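Local coordinates for inorganic pyrophosphatase (Helicobacter pylori, PDB 2BQX), which probably catalyses the magnesium-dependent hydrolysis of inorganic pyrophosphate to two phosphate ions, working as a homohexamer, at residues I19-S22 with I27-E30; G55-T60 with D66-L71; L92-E97 with H135-Y140. All coordinates share one frame; numbering follows the deposited sequence.

Contact 1. Residues I19-S22 with I27-E30; sequences IEIS and IKYE
With chi1 of Ile21 at -52° its CG1 stands beside the backbone N, and chi2 near 176° extends CD1 over the aliphatic stem of Lys28, whose CG in turn lies anti to its own N. Ile21 CD1 and Lys28 CG are 3.4 Å apart, a tight contact between chains that cross obliquely, methyl against methylene. Lys28 is predicted to bind substrate, and its extended chain turns at chi4 to bring NZ to Asp41 in a salt bridge, with a second salt bridge to Glu30 OE1 at 3.6 Å. The two strands run roughly antiparallel, yet a single direct hydrogen bond joins them, Tyr29 N to Glu20 O (3.3 Å), bent to 140° at the hydrogen. Glu20 and Ile21 form a classic beta bulge opposite Tyr54 on the neighbouring strand. Glu20 OE2 is hydrogen-bonded to Leu31 N. Glu20 O meets the Tyr29 ring at its edge, while the phenol hydroxyl, carried out by the length of the ring, reaches Gln79 N of the second subunit. One water accepts from Ser22 N and donates to Ile27 O (2.9 Å from its oxygen to each), bridging the two chains just past the end of strand 19-21, where they diverge.

Contact 2. Residues G55-T60 with D66-L71; sequences GFVPNT and DPVDAL
Gly55 and Ala70 form an antiparallel hydrogen-bonded pair, N to O in both directions at 2.9 Å, and the ladder passes through the non-hydrogen-bonded pair Phe56-Asp69 to a further bond from Val57 N to Val68 O (3.0 Å). Gly55 and Ala70 belong to one buried face of the sheet, where the small methyl of Ala70 packs on Leu104. Beyond the Val57-Val68 bond the Thr60 side chain carries the link. Its OG1 sits between the backbone N and the carbonyl carbon (chi1 66°), where it accepts from Val68 N at 3.0 Å and donates to Val57 O at 2.6 Å. One hydroxyl thus ties both chains together and closes the turn of its own segment; threonine also offers carbon to the packing, its CB touching Val68 CG1. Val57 and Val68 run alongside each other, their side chains directed alike, with Val57 CB 3.7 Å from Val68 CG1, in van der Waals contact. Phe56 and Pro67 are likewise neighbours: Pro67 CB touches both Phe56 CD1, obliquely at 3.6 Å, and Val57 O. Strands 53-56 and 69-72 make a beta hairpin with a long connection, and it carries Asp69, predicted to bind both magnesium ions; Asp69 shares a sheet face with Phe56, while its OD2 forms a salt bridge with Lys103. The hairpin is flanked by strand 14-21, whose Val18 and Glu20 touch Phe56, and by strand 99-108, where Leu104 also meets Val68; Ala167 of helix 157-171 packs against Thr60 and Val68.

Contact 3. Residues L92-E97 with H135-Y140; sequences LNMEDE and HFFETY
Met94 and Leu92, alternate residues on one face of strand 83-96, meet Phe137 of helix 127-139, so that a helix packs on the curved sheet of the pyrophosphatase fold through a Met-aromatic contact. The CH-pi part is the more direct: Met94 CE lies over one face of the Phe137 ring, 4.0 Å from its centroid and 26° off the normal, with CG of Phe137 the nearest ring atom at 3.6 Å. The sulfur joins in more obliquely, SD standing 4.7 Å from the same centroid. Torsions explain this placement: Met94 CG lies between its backbone N and carbonyl carbon (chi1 59°), the chain then runs extended, and a bend at chi3 lays the methyl group on the ring. The flexible, polarisable end of methionine lets CE and SD both adapt to an aromatic face. On the opposite face, Phe136 CD2 sits over the ring centre, so the phenyl group of Phe137 is held between methyl and aromatic carbon.

Purely apolar contact is supplied by Leu92, whose CD2 reaches Phe137 CD2 obliquely at 3.7 Å; leucine's branched end gives a methyl that reaches the ring.

No hydrogen bond crosses between the segments; within 135-140, Thr139 OG1 donates to His135 O at 2.9 Å, satisfying a hydroxyl buried beside the helix backbone, while Tyr140 N bonds Phe136 O. His135 NE2 is hydrogen-bonded to Asp142 of the third subunit, which brings this part of the helix to a subunit interface. Tyr140, predicted to bind substrate, places its OH in the plane of the Phe137 ring, at the ring's edge.

How the contacts relate
The contacts follow one another along the chain, each closing before the next opens. Contact 1 joins the mixed sheet to the separate sheet of strands 27-31 and 38-43. Contacts 1 and 2 share neighbouring strands of the mixed sheet, 14-21 and 53-56, with centres about 12 Å apart, and they touch where Glu20 CD packs 3.5 Å from Phe56 CD2. Contact 3 lies about 17 Å, centre to centre, from each of the others. It touches contact 2, with Leu71 CD1 3.6 Å from Phe137 CE2, but stays about 6 Å from contact 1 at the nearest atoms. Lys28, Asp69 and Tyr140 are predicted to bind substrate or magnesium, consistent with a site drawing on both sheets and the end of 135-140.

Contact 1. Residues I19-S22 with I27-E30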
ATOM      1  N   ILE A  19       8.827  19.240  -2.746  1.00 19.85           N
ATOM      2  CA  ILE A  19       7.979  18.436  -1.876  1.00 19.97           C
ATOM      3  C   ILE A  19       8.732  17.870  -0.679  1.00 19.69           C
ATOM      4  O   ILE A  19       9.779  17.250  -0.839  1.00 20.76           O
ATOM      5  CB  ILE A  19       7.375  17.250  -2.653  1.00 19.16           C
ATOM      6  CG1 ILE A  19       6.638  17.757  -3.894  1.00 19.77           C
ATOM      7  CG2 ILE A  19       6.436  16.473  -1.751  1.00 20.65           C
ATOM      8  CD1 ILE A  19       5.494  18.696  -3.597  1.00 20.90           C
ATOM      9  N   GLU A  20       8.193  18.075   0.515  1.00 20.52           N
ATOM     10  CA  GLU A  20       8.814  17.559   1.727  1.00 22.41           C
ATOM     11  C   GLU A  20       7.901  16.556   2.423  1.00 22.76           C
ATOM     12  O   GLU A  20       8.352  15.763   3.247  1.00 23.09           O
ATOM     13  CB  GLU A  20       9.125  18.697   2.696  1.00 23.84           C
ATOM     14  CG  GLU A  20      10.187  19.661   2.208  1.00 24.36           C
ATOM     15  CD  GLU A  20      10.396  20.805   3.174  1.00 24.66           C
ATOM     16  OE1 GLU A  20       9.400  21.485   3.491  1.00 26.29           O
ATOM     17  OE2 GLU A  20      11.545  21.022   3.613  1.00 23.85           O
ATOM     18  N   ILE A  21       6.610  16.610   2.103  1.00 20.32           N
ATOM     19  CA  ILE A  21       5.636  15.707   2.700  1.00 19.33           C
ATOM     20  C   ILE A  21       4.733  15.175   1.600  1.00 19.04           C
ATOM     21  O   ILE A  21       4.178  15.948   0.828  1.00 18.47           O
ATOM     22  CB  ILE A  21       4.754  16.423   3.738  1.00 18.94           C
ATOM     23  CG1 ILE A  21       5.635  17.160   4.752  1.00 21.52           C
ATOM     24  CG2 ILE A  21       3.859  15.402   4.434  1.00 20.10           C
ATOM     25  CD1 ILE A  21       4.855  17.975   5.756  1.00 22.31           C
ATOM     26  N   SER A  22       4.598  13.857   1.529  1.00 18.82           N
ATOM     27  CA  SER A  22       3.766  13.233   0.506  1.00 19.34           C
ATOM     28  C   SER A  22       2.328  13.105   0.996  1.00 18.01           C
ATOM     29  O   SER A  22       2.088  12.801   2.168  1.00 18.37           O
ATOM     30  CB  SER A  22       4.332  11.852   0.154  1.00 19.44           C
ATOM     31  OG  SER A  22       3.748  11.350  -1.031  1.00 25.73           O
ATOM     32  N   ILE A  27       4.385  11.349   8.013  1.00 17.64           N
ATOM     33  CA  ILE A  27       5.789  11.658   8.267  1.00 18.50           C
ATOM     34  C   ILE A  27       6.188  12.956   7.579  1.00 18.05           C
ATOM     35  O   ILE A  27       6.131  13.067   6.353  1.00 17.91           O
ATOM     36  CB  ILE A  27       6.729  10.546   7.758  1.00 18.43           C
ATOM     37  CG1 ILE A  27       6.389   9.215   8.435  1.00 19.31           C
ATOM     38  CG2 ILE A  27       8.189  10.938   8.053  1.00 20.52           C
ATOM     39  CD1 ILE A  27       7.164   8.029   7.891  1.00 20.85           C
ATOM     40  N   LYS A  28       6.590  13.942   8.368  1.00 18.57           N
ATOM     41  CA  LYS A  28       7.024  15.214   7.804  1.00 20.48           C
ATOM     42  C   LYS A  28       8.540  15.204   7.637  1.00 20.64           C
ATOM     43  O   LYS A  28       9.269  14.989   8.606  1.00 20.85           O
ATOM     44  CB  LYS A  28       6.633  16.366   8.731  1.00 23.66           C
ATOM     45  CG  LYS A  28       7.145  17.732   8.290  1.00 27.77           C
ATOM     46  CD  LYS A  28       6.766  18.800   9.306  1.00 31.58           C
ATOM     47  CE  LYS A  28       7.193  20.193   8.856  1.00 34.24           C
ATOM     48  NZ  LYS A  28       8.669  20.334   8.791  1.00 38.14           N
ATOM     49  N   TYR A  29       9.013  15.421   6.412  1.00 19.79           N
ATOM     50  CA  TYR A  29      10.450  15.482   6.154  1.00 21.05           C
ATOM     51  C   TYR A  29      10.794  16.959   6.019  1.00 24.07           C
ATOM     52  O   TYR A  29       9.906  17.805   5.880  1.00 22.24           O
ATOM     53  CB  TYR A  29      10.820  14.766   4.844  1.00 21.75           C
ATOM     54  CG  TYR A  29      10.640  13.268   4.883  1.00 21.36           C
ATOM     55  CD1 TYR A  29      11.648  12.434   5.374  1.00 21.14           C
ATOM     56  CD2 TYR A  29       9.445  12.686   4.468  1.00 21.66           C
ATOM     57  CE1 TYR A  29      11.466  11.057   5.453  1.00 20.86           C
ATOM     58  CE2 TYR A  29       9.252  11.310   4.544  1.00 20.52           C
ATOM     59  CZ  TYR A  29      10.266  10.502   5.040  1.00 20.18           C
ATOM     60  OH  TYR A  29      10.077   9.141   5.154  1.00 18.68           O
ATOM     61  N   GLU A  30      12.084  17.268   6.072  1.00 25.27           N
ATOM     62  CA  GLU A  30      12.537  18.645   5.928  1.00 28.03           C
ATOM     63  C   GLU A  30      13.894  18.660   5.244  1.00 27.75           C
ATOM     64  O   GLU A  30      14.863  18.111   5.760  1.00 26.94           O
ATOM     65  CB  GLU A  30      12.625  19.327   7.292  1.00 29.52           C
ATOM     66  CG  GLU A  30      13.192  20.734   7.245  1.00 36.38           C
ATOM     67  CD  GLU A  30      13.009  21.476   8.556  1.00 38.71           C
ATOM     68  OE1 GLU A  30      11.875  21.925   8.836  1.00 40.76           O
ATOM     69  OE2 GLU A  30      13.998  21.594   9.307  1.00 41.44           O
TER
HETATM   70  O   HOH W   1       8.356  19.957   5.955  1.00 37.97           O
HETATM   71  O   HOH W   2       9.939  22.683   6.712  1.00 48.55           O
HETATM   72  O   HOH W   3       5.968  12.318   3.593  1.00 17.99           O

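Contact 2. Residues G55-T60 with D66-L71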
ATOM      1  N   GLY A  55       5.215  21.303   0.597  1.00 20.09           N
ATOM      2  CA  GLY A  55       6.599  21.661   0.352  1.00 21.52           C
ATOM      3  C   GLY A  55       6.873  23.147   0.483  1.00 22.42           C
ATOM      4  O   GLY A  55       6.120  23.873   1.131  1.00 22.26           O
ATOM      5  N   PHE A  56       7.953  23.605  -0.135  1.00 22.90           N
ATOM      6  CA  PHE A  56       8.300  25.021  -0.068  1.00 24.21           C
ATOM      7  C   PHE A  56       8.762  25.530  -1.425  1.00 24.45           C
ATOM      8  O   PHE A  56       9.120  24.747  -2.307  1.00 23.07           O
ATOM      9  CB  PHE A  56       9.403  25.243   0.974  1.00 23.82           C
ATOM     10  CG  PHE A  56      10.742  24.681   0.574  1.00 24.79           C
ATOM     11  CD1 PHE A  56      11.599  25.406  -0.256  1.00 25.20           C
ATOM     12  CD2 PHE A  56      11.132  23.411   0.998  1.00 23.96           C
ATOM     13  CE1 PHE A  56      12.817  24.876  -0.657  1.00 23.07           C
ATOM     14  CE2 PHE A  56      12.350  22.872   0.602  1.00 24.32           C
ATOM     15  CZ  PHE A  56      13.197  23.605  -0.229  1.00 24.82           C
ATOM     16  N   VAL A  57       8.754  26.850  -1.585  1.00 24.95           N
ATOM     17  CA  VAL A  57       9.195  27.467  -2.828  1.00 25.05           C
ATOM     18  C   VAL A  57      10.609  27.979  -2.609  1.00 25.30           C
ATOM     19  O   VAL A  57      10.839  28.842  -1.765  1.00 24.13           O
ATOM     20  CB  VAL A  57       8.303  28.658  -3.221  1.00 26.04           C
ATOM     21  CG1 VAL A  57       8.712  29.163  -4.592  1.00 25.46           C
ATOM     22  CG2 VAL A  57       6.839  28.249  -3.206  1.00 25.84           C
ATOM     23  N   PRO A  58      11.580  27.444  -3.363  1.00 25.42           N
ATOM     24  CA  PRO A  58      12.983  27.848  -3.248  1.00 26.47           C
ATOM     25  C   PRO A  58      13.205  29.336  -3.481  1.00 28.05           C
ATOM     26  O   PRO A  58      12.445  29.989  -4.196  1.00 27.98           O
ATOM     27  CB  PRO A  58      13.675  27.018  -4.327  1.00 26.17           C
ATOM     28  CG  PRO A  58      12.812  25.815  -4.442  1.00 25.96           C
ATOM     29  CD  PRO A  58      11.425  26.392  -4.382  1.00 26.52           C
ATOM     30  N   ASN A  59      14.259  29.860  -2.870  1.00 30.08           N
ATOM     31  CA  ASN A  59      14.625  31.263  -3.036  1.00 31.20           C
ATOM     32  C   ASN A  59      13.524  32.242  -2.671  1.00 30.76           C
ATOM     33  O   ASN A  59      13.278  33.213  -3.386  1.00 31.33           O
ATOM     34  CB  ASN A  59      15.072  31.502  -4.477  1.00 33.09           C
ATOM     35  CG  ASN A  59      16.156  30.544  -4.906  1.00 35.51           C
ATOM     36  OD1 ASN A  59      17.178  30.413  -4.234  1.00 36.64           O
ATOM     37  ND2 ASN A  59      15.940  29.861  -6.027  1.00 37.36           N
ATOM     38  N   THR A  60      12.860  31.978  -1.554  1.00 29.76           N
ATOM     39  CA  THR A  60      11.811  32.853  -1.068  1.00 29.04           C
ATOM     40  C   THR A  60      12.021  32.972   0.430  1.00 29.80           C
ATOM     41  O   THR A  60      12.742  32.171   1.028  1.00 28.12           O
ATOM     42  CB  THR A  60      10.406  32.274  -1.336  1.00 28.41           C
ATOM     43  OG1 THR A  60      10.225  31.076  -0.573  1.00 26.76           O
ATOM     44  CG2 THR A  60      10.227  31.978  -2.821  1.00 27.37           C
ATOM     45  N   ASP A  66      11.672  31.231   6.932  1.00 30.34           N
ATOM     46  CA  ASP A  66      11.966  30.069   6.102  1.00 30.73           C
ATOM     47  C   ASP A  66      11.245  30.236   4.767  1.00 28.38           C
ATOM     48  O   ASP A  66      10.333  31.056   4.642  1.00 28.87           O
ATOM     49  CB  ASP A  66      11.499  28.785   6.801  1.00 33.28           C
ATOM     50  CG  ASP A  66      12.382  28.403   7.982  1.00 36.89           C
ATOM     51  OD1 ASP A  66      11.974  27.524   8.767  1.00 39.88           O
ATOM     52  OD2 ASP A  66      13.488  28.968   8.120  1.00 40.13           O
ATOM     53  N   PRO A  67      11.655  29.476   3.741  1.00 27.35           N
ATOM     54  CA  PRO A  67      10.987  29.601   2.444  1.00 24.61           C
ATOM     55  C   PRO A  67       9.471  29.482   2.626  1.00 21.90           C
ATOM     56  O   PRO A  67       9.010  28.793   3.533  1.00 19.86           O
ATOM     57  CB  PRO A  67      11.584  28.446   1.642  1.00 26.02           C
ATOM     58  CG  PRO A  67      12.988  28.364   2.191  1.00 27.63           C
ATOM     59  CD  PRO A  67      12.758  28.498   3.683  1.00 26.33           C
ATOM     60  N   VAL A  68       8.700  30.160   1.781  1.00 22.97           N
ATOM     61  CA  VAL A  68       7.242  30.118   1.889  1.00 25.21           C
ATOM     62  C   VAL A  68       6.727  28.703   1.605  1.00 24.90           C
ATOM     63  O   VAL A  68       7.201  28.039   0.683  1.00 25.37           O
ATOM     64  CB  VAL A  68       6.590  31.139   0.919  1.00 25.99           C
ATOM     65  CG1 VAL A  68       6.956  30.812  -0.522  1.00 28.47           C
ATOM     66  CG2 VAL A  68       5.081  31.150   1.104  1.00 27.71           C
ATOM     67  N   ASP A  69       5.770  28.243   2.410  1.00 24.53           N
ATOM     68  CA  ASP A  69       5.211  26.891   2.265  1.00 24.49           C
ATOM     69  C   ASP A  69       4.100  26.826   1.230  1.00 23.36           C
ATOM     70  O   ASP A  69       3.399  27.805   0.991  1.00 22.59           O
ATOM     71  CB  ASP A  69       4.631  26.387   3.593  1.00 27.63           C
ATOM     72  CG  ASP A  69       5.671  26.237   4.676  1.00 31.39           C
ATOM     73  OD1 ASP A  69       6.761  25.689   4.392  1.00 32.55           O
ATOM     74  OD2 ASP A  69       5.378  26.648   5.818  1.00 32.31           O
ATOM     75  N   ALA A  70       3.922  25.654   0.638  1.00 22.31           N
ATOM     76  CA  ALA A  70       2.876  25.470  -0.349  1.00 20.92           C
ATOM     77  C   ALA A  70       2.297  24.070  -0.258  1.00 22.01           C
ATOM     78  O   ALA A  70       3.023  23.103  -0.040  1.00 21.07           O
ATOM     79  CB  ALA A  70       3.426  25.702  -1.742  1.00 22.78           C
ATOM     80  N   LEU A  71       0.982  23.981  -0.395  1.00 20.19           N
ATOM     81  CA  LEU A  71       0.313  22.698  -0.402  1.00 20.85           C
ATOM     82  C   LEU A  71       0.048  22.472  -1.875  1.00 20.73           C
ATOM     83  O   LEU A  71      -0.386  23.387  -2.576  1.00 19.65           O
ATOM     84  CB  LEU A  71      -1.016  22.766   0.347  1.00 22.44           C
ATOM     85  CG  LEU A  71      -0.915  22.830   1.875  1.00 26.38           C
ATOM     86  CD1 LEU A  71      -2.278  23.171   2.477  1.00 28.09           C
ATOM     87  CD2 LEU A  71      -0.430  21.485   2.394  1.00 31.20           C
TER

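Contact 3. Residues L92-E97 with H135-Y140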
ATOM      1  N   LEU A  92      -3.837  29.826   2.518  1.00 21.82           N
ATOM      2  CA  LEU A  92      -4.464  29.523   3.803  1.00 22.53           C
ATOM      3  C   LEU A  92      -3.717  30.264   4.908  1.00 23.16           C
ATOM      4  O   LEU A  92      -2.516  30.068   5.101  1.00 23.48           O
ATOM      5  CB  LEU A  92      -4.431  28.012   4.081  1.00 21.98           C
ATOM      6  CG  LEU A  92      -4.968  27.532   5.436  1.00 21.56           C
ATOM      7  CD1 LEU A  92      -6.397  28.012   5.641  1.00 22.33           C
ATOM      8  CD2 LEU A  92      -4.905  26.012   5.494  1.00 21.93           C
ATOM      9  N   ASN A  93      -4.438  31.113   5.629  1.00 23.98           N
ATOM     10  CA  ASN A  93      -3.857  31.902   6.712  1.00 24.55           C
ATOM     11  C   ASN A  93      -4.137  31.270   8.073  1.00 24.36           C
ATOM     12  O   ASN A  93      -5.259  30.862   8.359  1.00 24.83           O
ATOM     13  CB  ASN A  93      -4.434  33.319   6.666  1.00 27.16           C
ATOM     14  CG  ASN A  93      -4.095  34.044   5.375  1.00 30.03           C
ATOM     15  OD1 ASN A  93      -4.917  34.780   4.827  1.00 33.73           O
ATOM     16  ND2 ASN A  93      -2.878  33.848   4.890  1.00 31.32           N
ATOM     17  N   MET A  94      -3.112  31.193   8.914  1.00 23.35           N
ATOM     18  CA  MET A  94      -3.270  30.610  10.237  1.00 25.52           C
ATOM     19  C   MET A  94      -2.294  31.222  11.231  1.00 25.35           C
ATOM     20  O   MET A  94      -1.268  31.795  10.855  1.00 27.28           O
ATOM     21  CB  MET A  94      -3.041  29.098  10.181  1.00 25.66           C
ATOM     22  CG  MET A  94      -1.665  28.700   9.662  1.00 28.48           C
ATOM     23  SD  MET A  94      -1.520  26.912   9.435  1.00 32.60           S
ATOM     24  CE  MET A  94      -2.525  26.698   8.001  1.00 28.26           C
ATOM     25  N   GLU A  95      -2.615  31.076  12.506  1.00 26.30           N
ATOM     26  CA  GLU A  95      -1.769  31.591  13.567  1.00 28.00           C
ATOM     27  C   GLU A  95      -1.319  30.429  14.438  1.00 27.88           C
ATOM     28  O   GLU A  95      -2.137  29.587  14.812  1.00 28.99           O
ATOM     29  CB  GLU A  95      -2.554  32.585  14.427  1.00 29.42           C
ATOM     30  CG  GLU A  95      -1.736  33.222  15.536  1.00 31.98           C
ATOM     31  CD  GLU A  95      -2.593  33.810  16.637  1.00 35.06           C
ATOM     32  OE1 GLU A  95      -3.823  33.934  16.443  1.00 36.24           O
ATOM     33  OE2 GLU A  95      -2.033  34.147  17.702  1.00 34.10           O
ATOM     34  N   ASP A  96      -0.024  30.356  14.735  1.00 28.80           N
ATOM     35  CA  ASP A  96       0.473  29.308  15.619  1.00 30.08           C
ATOM     36  C   ASP A  96       1.186  29.964  16.794  1.00 31.03           C
ATOM     37  O   ASP A  96       1.145  31.190  16.943  1.00 28.37           O
ATOM     38  CB  ASP A  96       1.401  28.316  14.897  1.00 31.29           C
ATOM     39  CG  ASP A  96       2.651  28.959  14.326  1.00 34.24           C
ATOM     40  OD1 ASP A  96       3.122  29.984  14.863  1.00 33.00           O
ATOM     41  OD2 ASP A  96       3.177  28.407  13.334  1.00 35.71           O
ATOM     42  N   GLU A  97       1.832  29.160  17.631  1.00 31.63           N
ATOM     43  CA  GLU A  97       2.516  29.695  18.806  1.00 33.97           C
ATOM     44  C   GLU A  97       3.665  30.644  18.470  1.00 34.05           C
ATOM     45  O   GLU A  97       4.128  31.385  19.337  1.00 34.56           O
ATOM     46  CB  GLU A  97       3.052  28.559  19.688  1.00 34.27           C
ATOM     47  CG  GLU A  97       4.285  27.863  19.130  1.00 37.25           C
ATOM     48  CD  GLU A  97       3.965  26.928  17.983  1.00 38.29           C
ATOM     49  OE1 GLU A  97       4.903  26.529  17.265  1.00 42.19           O
ATOM     50  OE2 GLU A  97       2.780  26.581  17.802  1.00 38.67           O
ATOM     51  N   HIS A 135      -9.341  21.751   8.921  1.00 23.42           N
ATOM     52  CA  HIS A 135      -9.466  20.945  10.125  1.00 22.38           C
ATOM     53  C   HIS A 135      -8.158  20.214  10.450  1.00 21.10           C
ATOM     54  O   HIS A 135      -7.834  19.982  11.618  1.00 21.53           O
ATOM     55  CB  HIS A 135     -10.625  19.960   9.948  1.00 23.32           C
ATOM     56  CG  HIS A 135     -10.767  18.983  11.071  1.00 23.21           C
ATOM     57  ND1 HIS A 135     -10.234  17.713  11.021  1.00 23.97           N
ATOM     58  CD2 HIS A 135     -11.346  19.102  12.289  1.00 22.70           C
ATOM     59  CE1 HIS A 135     -10.476  17.093  12.163  1.00 23.63           C
ATOM     60  NE2 HIS A 135     -11.150  17.913  12.948  1.00 22.76           N
ATOM     61  N   PHE A 136      -7.402  19.861   9.417  1.00 20.49           N
ATOM     62  CA  PHE A 136      -6.128  19.181   9.628  1.00 20.86           C
ATOM     63  C   PHE A 136      -5.147  20.099  10.355  1.00 21.17           C
ATOM     64  O   PHE A 136      -4.547  19.724  11.366  1.00 21.07           O
ATOM     65  CB  PHE A 136      -5.510  18.756   8.297  1.00 20.41           C
ATOM     66  CG  PHE A 136      -4.119  18.212   8.432  1.00 20.38           C
ATOM     67  CD1 PHE A 136      -3.908  16.906   8.863  1.00 21.46           C
ATOM     68  CD2 PHE A 136      -3.018  19.013   8.152  1.00 21.83           C
ATOM     69  CE1 PHE A 136      -2.616  16.403   9.013  1.00 21.98           C
ATOM     70  CE2 PHE A 136      -1.720  18.523   8.300  1.00 22.63           C
ATOM     71  CZ  PHE A 136      -1.519  17.213   8.730  1.00 23.62           C
ATOM     72  N   PHE A 137      -4.981  21.309   9.840  1.00 21.77           N
ATOM     73  CA  PHE A 137      -4.051  22.245  10.464  1.00 22.44           C
ATOM     74  C   PHE A 137      -4.556  22.686  11.828  1.00 23.41           C
ATOM     75  O   PHE A 137      -3.772  22.944  12.744  1.00 23.16           O
ATOM     76  CB  PHE A 137      -3.828  23.442   9.537  1.00 22.49           C
ATOM     77  CG  PHE A 137      -2.942  23.126   8.367  1.00 22.85           C
ATOM     78  CD1 PHE A 137      -1.573  22.942   8.551  1.00 23.53           C
ATOM     79  CD2 PHE A 137      -3.476  22.960   7.095  1.00 21.57           C
ATOM     80  CE1 PHE A 137      -0.748  22.591   7.485  1.00 23.75           C
ATOM     81  CE2 PHE A 137      -2.660  22.609   6.022  1.00 22.74           C
ATOM     82  CZ  PHE A 137      -1.289  22.424   6.219  1.00 24.66           C
ATOM     83  N   GLU A 138      -5.872  22.740  11.970  1.00 23.21           N
ATOM     84  CA  GLU A 138      -6.468  23.146  13.233  1.00 26.05           C
ATOM     85  C   GLU A 138      -6.243  22.115  14.344  1.00 26.23           C
ATOM     86  O   GLU A 138      -6.245  22.467  15.523  1.00 26.96           O
ATOM     87  CB  GLU A 138      -7.968  23.367  13.045  1.00 27.69           C
ATOM     88  CG  GLU A 138      -8.589  24.290  14.064  1.00 35.07           C
ATOM     89  CD  GLU A 138      -9.042  25.600  13.441  1.00 39.04           C
ATOM     90  OE1 GLU A 138     -10.045  25.589  12.681  1.00 39.93           O
ATOM     91  OE2 GLU A 138      -8.391  26.635  13.699  1.00 39.23           O
ATOM     92  N   THR A 139      -6.021  20.853  13.978  1.00 23.40           N
ATOM     93  CA  THR A 139      -5.860  19.806  14.989  1.00 22.73           C
ATOM     94  C   THR A 139      -4.595  18.948  14.994  1.00 22.91           C
ATOM     95  O   THR A 139      -4.322  18.274  15.985  1.00 24.43           O
ATOM     96  CB  THR A 139      -7.033  18.811  14.916  1.00 23.09           C
ATOM     97  OG1 THR A 139      -6.996  18.122  13.654  1.00 22.24           O
ATOM     98  CG2 THR A 139      -8.359  19.530  15.058  1.00 21.82           C
ATOM     99  N   TYR A 140      -3.823  18.967  13.914  1.00 22.06           N
ATOM    100  CA  TYR A 140      -2.646  18.110  13.828  1.00 22.65           C
ATOM    101  C   TYR A 140      -1.545  18.360  14.854  1.00 24.40           C
ATOM    102  O   TYR A 140      -0.662  17.520  15.039  1.00 25.71           O
ATOM    103  CB  TYR A 140      -2.085  18.133  12.399  1.00 20.63           C
ATOM    104  CG  TYR A 140      -1.134  19.261  12.058  1.00 22.93           C
ATOM    105  CD1 TYR A 140      -1.480  20.594  12.272  1.00 22.17           C
ATOM    106  CD2 TYR A 140       0.093  18.988  11.451  1.00 23.18           C
ATOM    107  CE1 TYR A 140      -0.625  21.629  11.881  1.00 23.88           C
ATOM    108  CE2 TYR A 140       0.951  20.012  11.057  1.00 24.39           C
ATOM    109  CZ  TYR A 140       0.583  21.327  11.274  1.00 25.87           C
ATOM    110  OH  TYR A 140       1.418  22.342  10.869  1.00 26.90           O
TER